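Local coordinates for protein putative NAD(P)H-dependent FMN-containing oxidoreductase YwqN (Bacillus subtilis, PDB 1RLI) that is a putative NAD(P)H-dependent oxidoreductase of the SsuE family that probably uses FMN as its cofactor, at residues H73-A78 against S114-Y119. Sequence-based numbering, arbitrary orientation.
Sequences HILIFA and SVKQAY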
loop_
_atom_site.group_PDB
_atom_site.type_symbol
_atom_site.label_atom_id
_atom_site.label_comp_id
_atom_site.label_asym_id
_atom_site.label_seq_id
_atom_site.Cartn_x
_atom_site.Cartn_y
_atom_site.Cartn_z
ATOM N N HIS D 73 0.410 -28.618 -0.466
ATOM C CA HIS D 73 0.902 -27.784 -1.557
ATOM C C HIS D 73 0.224 -26.415 -1.591
ATOM O O HIS D 73 0.810 -25.432 -2.046
ATOM C CB HIS D 73 0.669 -28.479 -2.903
ATOM C CG HIS D 73 1.271 -27.754 -4.065
ATOM N ND1 HIS D 73 0.545 -27.400 -5.182
ATOM C CD2 HIS D 73 2.534 -27.319 -4.286
ATOM C CE1 HIS D 73 1.334 -26.780 -6.041
ATOM N NE2 HIS D 73 2.547 -26.719 -5.522
ATOM N N ILE D 74 -1.021 -26.371 -1.127
ATOM C CA ILE D 74 -1.788 -25.126 -1.134
ATOM C C ILE D 74 -2.084 -24.712 0.294
ATOM O O ILE D 74 -2.588 -25.505 1.095
ATOM C CB ILE D 74 -3.131 -25.295 -1.877
ATOM C CG1 ILE D 74 -2.869 -25.572 -3.363
ATOM C CG2 ILE D 74 -3.987 -24.047 -1.688
ATOM C CD1 ILE D 74 -4.138 -26.012 -4.139
ATOM N N LEU D 75 -1.770 -23.469 0.624
ATOM C CA LEU D 75 -2.035 -22.985 1.978
ATOM C C LEU D 75 -2.986 -21.799 1.949
ATOM O O LEU D 75 -2.723 -20.823 1.241
ATOM C CB LEU D 75 -0.739 -22.540 2.659
ATOM C CG LEU D 75 0.421 -23.535 2.746
ATOM C CD1 LEU D 75 1.565 -22.882 3.554
ATOM C CD2 LEU D 75 -0.047 -24.824 3.403
ATOM N N ILE D 76 -4.068 -21.877 2.727
ATOM C CA ILE D 76 -5.035 -20.785 2.823
ATOM C C ILE D 76 -4.968 -20.194 4.224
ATOM O O ILE D 76 -5.255 -20.866 5.208
ATOM C CB ILE D 76 -6.481 -21.268 2.539
ATOM C CG1 ILE D 76 -6.537 -21.814 1.113
ATOM C CG2 ILE D 76 -7.467 -20.102 2.694
ATOM C CD1 ILE D 76 -7.851 -22.465 0.721
ATOM N N PHE D 77 -4.557 -18.931 4.304
ATOM C CA PHE D 77 -4.439 -18.257 5.597
ATOM C C PHE D 77 -5.721 -17.496 5.784
ATOM O O PHE D 77 -6.018 -16.595 5.008
ATOM C CB PHE D 77 -3.247 -17.307 5.566
ATOM C CG PHE D 77 -1.931 -18.014 5.498
ATOM C CD1 PHE D 77 -1.240 -18.336 6.658
ATOM C CD2 PHE D 77 -1.406 -18.410 4.270
ATOM C CE1 PHE D 77 -0.040 -19.049 6.589
ATOM C CE2 PHE D 77 -0.216 -19.119 4.202
ATOM C CZ PHE D 77 0.464 -19.437 5.371
ATOM N N ALA D 78 -6.486 -17.861 6.806
ATOM C CA ALA D 78 -7.766 -17.211 7.062
ATOM C C ALA D 78 -7.691 -16.434 8.357
ATOM O O ALA D 78 -7.337 -16.985 9.402
ATOM C CB ALA D 78 -8.875 -18.263 7.132
ATOM N N SER D 114 8.887 -22.616 -0.352
ATOM C CA SER D 114 9.034 -21.911 -1.627
ATOM C C SER D 114 8.263 -22.478 -2.813
ATOM O O SER D 114 8.061 -21.758 -3.790
ATOM C CB SER D 114 10.520 -21.791 -2.010
ATOM O OG SER D 114 11.020 -23.019 -2.545
ATOM N N VAL D 115 7.842 -23.744 -2.762
ATOM C CA VAL D 115 7.084 -24.296 -3.878
ATOM C C VAL D 115 5.584 -24.332 -3.584
ATOM O O VAL D 115 4.801 -24.845 -4.382
ATOM C CB VAL D 115 7.569 -25.735 -4.283
ATOM C CG1 VAL D 115 9.022 -25.680 -4.726
ATOM C CG2 VAL D 115 7.379 -26.717 -3.139
ATOM N N LYS D 116 5.171 -23.754 -2.458
ATOM C CA LYS D 116 3.750 -23.757 -2.110
ATOM C C LYS D 116 3.003 -22.552 -2.665
ATOM O O LYS D 116 3.606 -21.542 -3.002
ATOM C CB LYS D 116 3.568 -23.817 -0.586
ATOM C CG LYS D 116 4.188 -25.075 0.043
ATOM C CD LYS D 116 3.926 -25.188 1.530
ATOM C CE LYS D 116 4.716 -26.358 2.148
ATOM N NZ LYS D 116 4.353 -27.691 1.555
ATOM N N GLN D 117 1.686 -22.690 -2.790
ATOM C CA GLN D 117 0.819 -21.627 -3.287
ATOM C C GLN D 117 0.044 -21.110 -2.087
ATOM O O GLN D 117 -0.493 -21.902 -1.313
ATOM C CB GLN D 117 -0.157 -22.177 -4.327
ATOM C CG GLN D 117 0.549 -22.717 -5.560
ATOM C CD GLN D 117 -0.411 -23.286 -6.572
ATOM O OE1 GLN D 117 -1.228 -24.151 -6.254
ATOM N NE2 GLN D 117 -0.317 -22.808 -7.806
ATOM N N ALA D 118 -0.020 -19.792 -1.946
ATOM C CA ALA D 118 -0.707 -19.193 -0.807
ATOM C C ALA D 118 -1.908 -18.351 -1.202
ATOM O O ALA D 118 -1.882 -17.686 -2.230
ATOM C CB ALA D 118 0.277 -18.310 -0.023
ATOM N N TYR D 119 -2.935 -18.379 -0.349
ATOM C CA TYR D 119 -4.166 -17.603 -0.524
ATOM C C TYR D 119 -4.483 -16.994 0.820
ATOM O O TYR D 119 -4.076 -17.529 1.860
ATOM C CB TYR D 119 -5.354 -18.484 -0.899
ATOM C CG TYR D 119 -5.251 -19.086 -2.274
ATOM C CD1 TYR D 119 -5.894 -18.494 -3.369
ATOM C CD2 TYR D 119 -4.518 -20.259 -2.482
ATOM C CE1 TYR D 119 -5.812 -19.071 -4.646
ATOM C CE2 TYR D 119 -4.433 -20.841 -3.754
ATOM C CZ TYR D 119 -5.086 -20.243 -4.824
ATOM O OH TYR D 119 -5.020 -20.848 -6.069
#
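Four backbone hydrogen bonds join H73-A78 to S114-Y119, and their alternation defines a parallel pairing: Q117 N donates to H73 O (3.0 Å), L75 N to Q117 O (2.8 Å), Y119 N to L75 O (2.9 Å) and F77 N to Y119 O (2.9 Å). Three are nearly straight at the hydrogen; that from Y119 N is more bent. L75 O also receives the CA of A118, a CA-H...O contact. The strands run 21° from parallel, at the centre of the flavodoxin-like alpha/beta fold, where strand 74-80 lies between 6-10 and 117-124. The H73 imidazole reaches toward the loop that leads into Q117, its CG anti to the backbone N (chi1 -174°), which leaves NE2 3.1 Å from V115 O. The ring lies 29° from the plane of the Q117 amide, whose OE1 touches H73 CE1 (3.7 Å) and I74 CG1. H73 and K5 form the site of a bound platinum ion; with alanine in place of H73 the metal loses its imidazole partner, and the Q117 amide is likely to turn more freely. On the face of I74 and I76, I74 CG2 packs against Y119 CE2 (3.8 Å), while I76 CG1 meets Y119 CB. On the face of L75 and A118, the L75 methyl CD1 touches K116 CD (3.9 Å), and the bent end of that lysine carries NZ to C72 O and L70 O.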